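Local coordinates for bifunctional protein PutA (Bradyrhizobium diazoefficiens, PDB 6BSN), which probably oxidises proline to glutamate in two steps, with an FAD-dependent proline dehydrogenase and an NAD-dependent aldehyde dehydrogenase united in one chain, at residues 653-658 and 730-735; 756-761 and 974-979; 389-394 and 414-419. The protein carries 1 engineered substitution. All blocks are in the same frame, centred on the assembly; numbering follows the deposited sequence.

Contact 1 (653-658 and 730-735); sequences FVAISP and GVVFTG. With PRO (proline), chain H.
The Phe653 ring lies with one face over the backbone of Gly730, whose CA sits 3.9 Å from the ring centroid and 13° off its normal, a CH-pi contact. At the rim of the same ring, near its plane, comes Val732 N. The Phe733 ring is met edge-on: Ile656 CG2 touches its CD2 at 3.6 Å. These rings sit on two neighbouring parallel strands of the Rossmann-type NAD-binding domain of the aldehyde dehydrogenase half. Gly730 is needed doubly, since a CB there would run into Phe653 CZ and also jam against the carbonyl of the preceding residue.

Between the strands, 653-656 and 730-734, the backbone bonds zigzag in regular parallel fashion: Val654 N to Gly730 O, Val732 N to Val654 O, Ile656 N to Val732 O, and Thr734 N to Ile656 O. The last is the longest at 3.1 Å and more bent than the others, where the strands begin to part.

On the face bearing Ala655 and Val732, CG1 of the valine takes the position between its backbone N and carbonyl carbon (chi1 54°), which brings it to 3.6 Å from Ala655 CB; helix 664-675 and Phe977 cover this side. The other face, with Val654, Val731, Ile656 and Phe733, packs against helices 716-724 and 737-749.

Beyond the strand ends, Ser657 is a residue of the NAD site, which holds no NAD in this chain, while Pro658 and Gly735 line a pocket holding a bound proline. Thr734 OG1 is hydrogen-bonded to OE1 of Gln669, whose NE2 in turn holds Ile656 O. The threonine's methyl CG2 meets the Pro658 ring at CG, 3.7 Å away.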
# COMPACT_ATOMS: atom_id res chain seq x y z
N PHE A 653 -4.99 2.08 45.85
CA PHE A 653 -5.55 3.41 45.68
C PHE A 653 -6.77 3.59 46.57
O PHE A 653 -7.60 2.69 46.71
CB PHE A 653 -5.94 3.66 44.22
CG PHE A 653 -5.00 4.58 43.50
CD1 PHE A 653 -5.30 5.93 43.40
CD2 PHE A 653 -3.82 4.11 42.95
CE1 PHE A 653 -4.44 6.79 42.74
CE2 PHE A 653 -2.95 4.97 42.29
CZ PHE A 653 -3.27 6.31 42.19
N VAL A 654 -6.85 4.76 47.20
CA VAL A 654 -8.07 5.22 47.87
C VAL A 654 -8.84 6.11 46.90
O VAL A 654 -8.27 7.04 46.32
CB VAL A 654 -7.73 5.98 49.17
CG1 VAL A 654 -8.97 6.62 49.76
CG2 VAL A 654 -7.08 5.01 50.19
N ALA A 655 -10.12 5.80 46.70
CA ALA A 655 -11.00 6.56 45.82
C ALA A 655 -12.08 7.22 46.66
O ALA A 655 -12.81 6.54 47.39
CB ALA A 655 -11.64 5.67 44.75
N ILE A 656 -12.17 8.55 46.59
CA ILE A 656 -13.17 9.31 47.33
C ILE A 656 -14.04 10.07 46.33
O ILE A 656 -13.52 10.85 45.52
CB ILE A 656 -12.53 10.27 48.34
CG1 ILE A 656 -11.76 9.46 49.39
CG2 ILE A 656 -13.61 11.14 48.98
CD1 ILE A 656 -10.90 10.28 50.33
N SER A 657 -15.35 9.83 46.39
CA SER A 657 -16.24 10.26 45.32
C SER A 657 -17.36 11.15 45.87
O SER A 657 -17.75 11.00 47.04
CB SER A 657 -16.86 9.06 44.59
OG SER A 657 -17.55 8.22 45.50
N PRO A 658 -17.89 12.06 45.06
CA PRO A 658 -18.92 12.99 45.53
C PRO A 658 -20.32 12.40 45.41
O PRO A 658 -20.54 11.33 44.84
CB PRO A 658 -18.77 14.18 44.56
CG PRO A 658 -18.20 13.58 43.29
CD PRO A 658 -17.64 12.21 43.62
N GLY A 730 -1.78 5.85 46.63
CA GLY A 730 -2.28 7.00 45.91
C GLY A 730 -3.72 7.26 46.29
O GLY A 730 -4.40 6.42 46.90
N VAL A 731 -4.17 8.46 45.91
CA VAL A 731 -5.52 8.93 46.21
C VAL A 731 -6.12 9.56 44.96
O VAL A 731 -5.50 10.42 44.32
CB VAL A 731 -5.52 9.93 47.38
CG1 VAL A 731 -6.92 10.51 47.58
CG2 VAL A 731 -5.03 9.24 48.67
N VAL A 732 -7.34 9.16 44.63
CA VAL A 732 -8.09 9.80 43.56
C VAL A 732 -9.33 10.40 44.21
O VAL A 732 -10.08 9.70 44.90
CB VAL A 732 -8.40 8.81 42.41
CG1 VAL A 732 -9.09 7.54 42.93
CG2 VAL A 732 -9.13 9.48 41.26
N PHE A 733 -9.51 11.71 44.05
CA PHE A 733 -10.46 12.46 44.86
C PHE A 733 -11.24 13.44 44.00
O PHE A 733 -10.68 14.14 43.17
CB PHE A 733 -9.75 13.22 46.00
CG PHE A 733 -10.64 14.21 46.72
CD1 PHE A 733 -10.65 15.55 46.36
CD2 PHE A 733 -11.47 13.79 47.75
CE1 PHE A 733 -11.47 16.47 47.03
CE2 PHE A 733 -12.29 14.69 48.41
CZ PHE A 733 -12.29 16.04 48.04
N THR A 734 -12.54 13.49 44.23
CA THR A 734 -13.40 14.48 43.59
C THR A 734 -14.27 15.10 44.66
O THR A 734 -15.05 14.39 45.32
CB THR A 734 -14.24 13.86 42.48
OG1 THR A 734 -13.36 13.28 41.51
CG2 THR A 734 -15.08 14.93 41.78
N GLY A 735 -14.13 16.41 44.87
CA GLY A 735 -14.86 17.11 45.91
C GLY A 735 -14.41 18.55 46.06
O GLY A 735 -14.09 19.20 45.06
N PRO H . -18.30 20.85 47.24
CA PRO H . -18.81 19.51 47.00
C PRO H . -18.24 19.01 45.66
O PRO H . -17.31 19.67 45.13
CB PRO H . -20.32 19.50 47.00
CG PRO H . -20.72 20.96 47.24
CD PRO H . -19.39 21.78 47.18
OXT PRO H . -18.68 17.95 45.11

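Contact 2 (756-761 and 974-979); sequences PLIAET and LARFAT. With PRO (proline), chain E.
The ring nitrogen of a bound proline is gripped by two backbone carbonyls, Ala975 O at 2.8 Å and Ala978 O at 2.9 Å, while its carboxylate oxygen OXT takes a bond from Arg976 NH1. That bond is 2.8 Å long but bent, with an N-H...O angle of 134°, and OXT comes to the edge of the guanidinium. CB of Pro756 covers one face of the same group, 3.2 Å from NH1. The pattern is consistent with the zwitterion, whose two N-H bonds each meet a carbonyl. A second bound proline also touches Arg976, and its NH2 lies near NH2 of Arg976 of a neighbouring subunit.

With CG anti to the backbone N (chi1 -167°), the arginine sends CG to within 3.6 Å of Ile758 CD1, the two chains running past each other in opposite directions. A bend at chi2, 73°, turns the rest toward the ligand.

The pocket is one of the remote proline sites. Its turn packs against the start of strand 757-760 of the NAD-binding Rossmann sheet and leads into the strand that pairs antiparallel with 641-656. Strand 757-760 ends at Glu760, predicted to be in the active site, and is followed by Thr761 of the NAD site; neither touches 974-979.

The second half of the contact is apolar. Ile758 CD1 sits over one face of the Phe977 ring, 3.7 Å from its centroid and displaced toward the rim, with CZ the nearest carbon. Phe977 also meets the ring of Phe653, and Tyr973 edge-to-face. Two i to i-3 backbone bonds shape the turn that carries it: Phe977 N to Leu974 O at 3.0 Å, and Ala978 N to Ala975 O at 2.9 Å.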
# COMPACT_ATOMS: atom_id res chain seq x y z
N PRO A 756 0.91 9.68 44.36
CA PRO A 756 0.14 10.63 43.56
C PRO A 756 -1.17 11.02 44.23
O PRO A 756 -1.83 10.20 44.87
CB PRO A 756 -0.13 9.87 42.26
CG PRO A 756 0.77 8.67 42.29
CD PRO A 756 1.01 8.36 43.72
N LEU A 757 -1.54 12.29 44.06
CA LEU A 757 -2.88 12.76 44.41
C LEU A 757 -3.54 13.28 43.14
O LEU A 757 -3.02 14.19 42.49
CB LEU A 757 -2.84 13.86 45.48
CG LEU A 757 -4.20 14.54 45.69
CD1 LEU A 757 -5.30 13.56 46.10
CD2 LEU A 757 -4.09 15.67 46.72
N ILE A 758 -4.68 12.69 42.78
CA ILE A 758 -5.47 13.13 41.62
C ILE A 758 -6.74 13.75 42.17
O ILE A 758 -7.55 13.06 42.81
CB ILE A 758 -5.78 11.96 40.68
CG1 ILE A 758 -4.49 11.33 40.15
CG2 ILE A 758 -6.64 12.43 39.51
CD1 ILE A 758 -4.69 9.96 39.52
N ALA A 759 -6.92 15.05 41.93
CA ALA A 759 -8.02 15.79 42.55
C ALA A 759 -8.72 16.64 41.51
O ALA A 759 -8.07 17.35 40.74
CB ALA A 759 -7.51 16.67 43.71
N GLU A 760 -10.06 16.57 41.48
CA GLU A 760 -10.89 17.52 40.73
C GLU A 760 -11.75 18.26 41.74
O GLU A 760 -12.47 17.64 42.53
CB GLU A 760 -11.74 16.80 39.68
CG GLU A 760 -12.59 17.75 38.77
CD GLU A 760 -14.02 17.89 39.25
OE1 GLU A 760 -14.86 17.05 38.84
OE2 GLU A 760 -14.30 18.81 40.06
N THR A 761 -11.65 19.60 41.76
CA THR A 761 -12.17 20.37 42.89
C THR A 761 -13.04 21.55 42.47
O THR A 761 -13.04 22.59 43.14
CB THR A 761 -11.03 20.84 43.79
OG1 THR A 761 -9.97 21.35 42.97
CG2 THR A 761 -10.49 19.67 44.60
N LEU A 974 -5.20 7.09 32.73
CA LEU A 974 -4.84 5.80 33.33
C LEU A 974 -3.38 5.78 33.76
O LEU A 974 -3.06 5.23 34.82
CB LEU A 974 -5.12 4.65 32.36
CG LEU A 974 -6.59 4.34 32.07
CD1 LEU A 974 -6.75 2.96 31.41
CD2 LEU A 974 -7.40 4.43 33.34
N ALA A 975 -2.49 6.39 32.97
CA ALA A 975 -1.06 6.31 33.25
C ALA A 975 -0.73 6.86 34.64
O ALA A 975 0.17 6.34 35.32
CB ALA A 975 -0.26 7.04 32.18
N ARG A 976 -1.45 7.90 35.08
CA ARG A 976 -1.15 8.50 36.37
C ARG A 976 -1.35 7.52 37.53
O ARG A 976 -0.76 7.71 38.60
CB ARG A 976 -2.01 9.75 36.58
CG ARG A 976 -1.58 10.64 37.76
CD ARG A 976 -0.30 11.40 37.46
NE ARG A 976 -0.04 12.31 38.56
CZ ARG A 976 0.76 12.04 39.58
NH1 ARG A 976 1.42 10.89 39.62
NH2 ARG A 976 0.91 12.92 40.56
N PHE A 977 -2.17 6.48 37.35
CA PHE A 977 -2.38 5.46 38.37
C PHE A 977 -1.33 4.36 38.32
O PHE A 977 -1.47 3.35 39.04
CB PHE A 977 -3.77 4.82 38.21
CG PHE A 977 -4.92 5.77 38.37
CD1 PHE A 977 -5.63 5.82 39.57
CD2 PHE A 977 -5.31 6.62 37.33
CE1 PHE A 977 -6.70 6.69 39.73
CE2 PHE A 977 -6.38 7.48 37.48
CZ PHE A 977 -7.08 7.53 38.68
N ALA A 978 -0.33 4.49 37.47
CA ALA A 978 0.64 3.44 37.23
C ALA A 978 2.03 4.01 37.45
O ALA A 978 2.21 5.22 37.58
CB ALA A 978 0.51 2.86 35.81
N THR A 979 3.01 3.11 37.50
CA THR A 979 4.41 3.49 37.53
C THR A 979 5.11 2.79 36.38
O THR A 979 4.67 1.73 35.92
CB THR A 979 5.05 3.13 38.91
OG1 THR A 979 6.34 3.74 39.02
CG2 THR A 979 5.18 1.64 39.09
N PRO E . 2.80 7.28 35.67
CA PRO E . 3.56 8.50 35.55
C PRO E . 2.75 9.69 36.10
O PRO E . 2.41 10.65 35.34
CB PRO E . 3.94 8.70 34.10
CG PRO E . 3.67 7.37 33.44
CD PRO E . 3.14 6.44 34.57
OXT PRO E . 2.44 9.69 37.32

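Contact 3 (389-394 and 414-419); sequences RIFPQF and GFEFQR. With FDA (dihydroflavine-adenine dinucleotide), chain C.
Parallel backbone bonds join Pro392 and Phe394 to Glu416 and Gln418: Glu416 N to Pro392 O, Phe394 N to Glu416 O, and Gln418 N to Phe394 O. One water bridges Ile390 O and Gly414 O; another links Gln393 OE1 with Gln418 NE2.

Polar side chains converge on Glu416 OE2. Gln418 NE2 meets it almost straight at 2.8 Å, Gln393 NE2 reaches it by a weak, bent bond at 2.9 Å, and Arg441 adds a salt bridge. Gln393 NE2 has its stronger bond with Asn276. With an alanine at Glu416, Arg441 is likely to lose the acid that balances its charge, and the NE2 groups of Gln418 and Gln393 the acceptor they share.

Aromatic contacts flank this group. CA of Phe415 lies over the Phe391 ring, 3.9 Å from its centroid, while the Glu416 carboxylate stands at the ring's edge with planes 84° apart. With CG anti to the backbone N (chi1 -178°), Phe391 brings its CD2 to 3.2 Å from Gly414 O. Across the sheet Phe394 CE2 packs on Phe415 CD1 at 3.7 Å.

Gln418 OE1, bonded to Arg341, nears the flavin methyl C7M. Strand 390-395, helix 399-409 and strand 416-420 form a beta-alpha-beta unit of the TIM-type barrel of proline dehydrogenase, next to its FAD.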
# COMPACT_ATOMS: atom_id res chain seq x y z
N ARG A 389 -60.42 15.57 -0.53
CA ARG A 389 -60.44 15.92 0.88
C ARG A 389 -59.16 16.62 1.30
O ARG A 389 -59.18 17.60 2.05
CB ARG A 389 -60.63 14.66 1.74
CG ARG A 389 -60.67 14.98 3.23
CD ARG A 389 -61.20 13.84 4.12
NE ARG A 389 -62.51 13.32 3.74
CZ ARG A 389 -63.69 13.88 4.04
NH1 ARG A 389 -64.81 13.27 3.66
NH2 ARG A 389 -63.76 15.03 4.71
N ILE A 390 -58.02 16.16 0.79
CA ILE A 390 -56.73 16.76 1.07
C ILE A 390 -56.36 17.59 -0.15
O ILE A 390 -56.48 17.13 -1.30
CB ILE A 390 -55.66 15.68 1.36
CG1 ILE A 390 -56.07 14.81 2.56
CG2 ILE A 390 -54.30 16.29 1.65
CD1 ILE A 390 -56.28 15.60 3.88
N PHE A 391 -56.02 18.86 0.09
CA PHE A 391 -55.47 19.70 -0.96
C PHE A 391 -53.96 19.76 -0.76
O PHE A 391 -53.49 20.47 0.14
CB PHE A 391 -56.09 21.10 -0.90
CG PHE A 391 -55.63 22.03 -1.98
CD1 PHE A 391 -54.50 22.83 -1.79
CD2 PHE A 391 -56.32 22.12 -3.18
CE1 PHE A 391 -54.07 23.72 -2.80
CE2 PHE A 391 -55.89 23.00 -4.18
CZ PHE A 391 -54.76 23.79 -3.99
N PRO A 392 -53.17 19.02 -1.52
CA PRO A 392 -51.73 18.96 -1.24
C PRO A 392 -51.03 20.18 -1.78
O PRO A 392 -51.43 20.76 -2.78
CB PRO A 392 -51.27 17.69 -1.99
CG PRO A 392 -52.55 17.03 -2.55
CD PRO A 392 -53.57 18.13 -2.62
N GLN A 393 -49.97 20.57 -1.08
CA GLN A 393 -49.13 21.71 -1.44
C GLN A 393 -47.69 21.21 -1.46
O GLN A 393 -47.15 20.81 -0.42
CB GLN A 393 -49.31 22.87 -0.45
CG GLN A 393 -50.79 23.21 -0.20
CD GLN A 393 -51.02 24.05 1.06
OE1 GLN A 393 -50.69 23.64 2.18
NE2 GLN A 393 -51.56 25.25 0.87
N PHE A 394 -47.08 21.19 -2.64
CA PHE A 394 -45.75 20.61 -2.80
C PHE A 394 -44.75 21.75 -2.74
O PHE A 394 -44.58 22.49 -3.71
CB PHE A 394 -45.67 19.79 -4.09
CG PHE A 394 -46.70 18.68 -4.14
CD1 PHE A 394 -46.58 17.58 -3.29
CD2 PHE A 394 -47.80 18.74 -4.99
CE1 PHE A 394 -47.53 16.58 -3.29
CE2 PHE A 394 -48.74 17.74 -5.00
CZ PHE A 394 -48.61 16.65 -4.15
N GLY A 414 -56.55 20.74 -8.15
CA GLY A 414 -56.76 20.31 -6.78
C GLY A 414 -55.49 20.18 -5.94
O GLY A 414 -55.53 19.57 -4.86
N PHE A 415 -54.38 20.72 -6.41
CA PHE A 415 -53.15 20.81 -5.61
C PHE A 415 -52.45 22.10 -6.00
O PHE A 415 -52.91 22.83 -6.88
CB PHE A 415 -52.27 19.57 -5.83
CG PHE A 415 -51.68 19.50 -7.22
CD1 PHE A 415 -50.38 19.94 -7.46
CD2 PHE A 415 -52.42 18.99 -8.27
CE1 PHE A 415 -49.84 19.86 -8.74
CE2 PHE A 415 -51.89 18.92 -9.56
CZ PHE A 415 -50.59 19.36 -9.79
N GLU A 416 -51.32 22.39 -5.35
CA GLU A 416 -50.53 23.54 -5.74
C GLU A 416 -49.06 23.26 -5.43
O GLU A 416 -48.73 22.36 -4.65
CB GLU A 416 -50.98 24.83 -5.01
CG GLU A 416 -50.40 24.90 -3.58
CD GLU A 416 -50.92 26.05 -2.73
OE1 GLU A 416 -51.86 26.76 -3.17
OE2 GLU A 416 -50.40 26.22 -1.61
N PHE A 417 -48.18 24.04 -6.04
CA PHE A 417 -46.80 24.09 -5.61
C PHE A 417 -46.57 25.30 -4.69
O PHE A 417 -47.38 26.22 -4.61
CB PHE A 417 -45.86 24.13 -6.81
CG PHE A 417 -45.86 22.86 -7.62
CD1 PHE A 417 -46.64 22.77 -8.77
CD2 PHE A 417 -45.09 21.77 -7.24
CE1 PHE A 417 -46.66 21.58 -9.52
CE2 PHE A 417 -45.10 20.60 -7.97
CZ PHE A 417 -45.87 20.49 -9.11
N GLN A 418 -45.43 25.28 -3.99
CA GLN A 418 -45.09 26.38 -3.08
C GLN A 418 -43.60 26.67 -3.19
O GLN A 418 -42.79 25.78 -3.45
CB GLN A 418 -45.44 26.08 -1.62
CG GLN A 418 -46.91 25.89 -1.34
CD GLN A 418 -47.23 25.85 0.15
OE1 GLN A 418 -46.36 25.56 0.99
NE2 GLN A 418 -48.50 26.14 0.49
N ARG A 419 -43.27 27.94 -3.01
CA ARG A 419 -41.89 28.36 -3.01
C ARG A 419 -41.71 29.48 -2.00
O ARG A 419 -42.68 30.07 -1.52
CB ARG A 419 -41.46 28.83 -4.41
CG ARG A 419 -42.20 30.10 -4.86
CD ARG A 419 -41.71 30.60 -6.23
NE ARG A 419 -42.07 32.00 -6.44
CZ ARG A 419 -41.22 33.01 -6.31
NH1 ARG A 419 -41.64 34.24 -6.51
NH2 ARG A 419 -39.96 32.79 -5.97
PA FDA C . -33.48 20.01 -2.52
O1A FDA C . -32.06 20.47 -2.97
O2A FDA C . -34.25 19.13 -3.33
O5B FDA C . -33.56 19.16 -1.31
C5B FDA C . -32.83 19.54 -0.15
C4B FDA C . -33.27 18.70 1.05
O4B FDA C . -32.86 17.36 0.94
C3B FDA C . -32.75 19.13 2.38
O3B FDA C . -33.45 20.20 2.86
C2B FDA C . -32.96 17.92 3.19
O2B FDA C . -34.26 17.86 3.67
C1B FDA C . -32.71 16.82 2.21
N9A FDA C . -31.38 16.24 2.31
C8A FDA C . -30.15 16.82 2.04
N7A FDA C . -29.19 15.94 2.27
C5A FDA C . -29.75 14.74 2.70
C6A FDA C . -29.26 13.50 3.08
N6A FDA C . -27.84 13.25 3.06
N1A FDA C . -30.09 12.52 3.45
C2A FDA C . -31.43 12.71 3.48
N3A FDA C . -31.94 13.91 3.12
C4A FDA C . -31.16 14.91 2.73
N1 FDA C . -39.03 22.44 6.11
C2 FDA C . -39.46 21.86 7.34
O2 FDA C . -38.63 20.94 7.93
N3 FDA C . -40.70 22.24 7.92
C4 FDA C . -41.51 23.19 7.27
O4 FDA C . -42.72 23.56 7.80
C4X FDA C . -41.06 23.78 5.98
N5 FDA C . -41.87 24.78 5.33
C5X FDA C . -41.50 25.19 3.99
C6 FDA C . -42.43 26.07 3.22
C7 FDA C . -42.09 26.41 1.88
C7M FDA C . -43.02 27.29 1.10
C8 FDA C . -40.89 25.91 1.28
C8M FDA C . -40.50 26.25 -0.14
C9 FDA C . -40.01 25.08 2.01
C9A FDA C . -40.35 24.73 3.41
N10 FDA C . -39.41 23.95 4.19
C10 FDA C . -39.86 23.41 5.44
C1' FDA C . -38.01 23.72 3.77
C2' FDA C . -37.88 22.37 3.07
O2' FDA C . -38.09 21.34 3.97
C3' FDA C . -36.50 22.22 2.44
O3' FDA C . -35.60 22.36 3.46
C4' FDA C . -36.12 23.24 1.36
O4' FDA C . -37.24 23.70 0.69
C5' FDA C . -35.17 22.61 0.34
O5' FDA C . -35.73 21.43 -0.21
P FDA C . -35.98 21.20 -1.78
O1P FDA C . -37.08 20.18 -2.22
O2P FDA C . -36.16 22.69 -2.23
O3P FDA C . -34.44 21.14 -2.31
O HOH W 1 -57.82 18.80 -3.80
O HOH W 2 -49.22 25.41 3.45

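Contacts 1 and 2 share the sheet of the aldehyde dehydrogenase half and touch: strands 730-734 and 757-760 are neighbours, joined by probable backbone hydrogen bonds such as Phe733 N to Ile758 O. Contact 3 lies on the opposite side of the chain's centre, in the proline dehydrogenase barrel, its centre about 64 Å from the centre of each of the others. All three are largely buried. Contacts 1 and 3 pair parallel strands through backbone bonds, the former almost wholly apolar in its side chains, the latter with a buried polar cluster; contact 2 relies on side-chain packing and an arginine turned to a ligand.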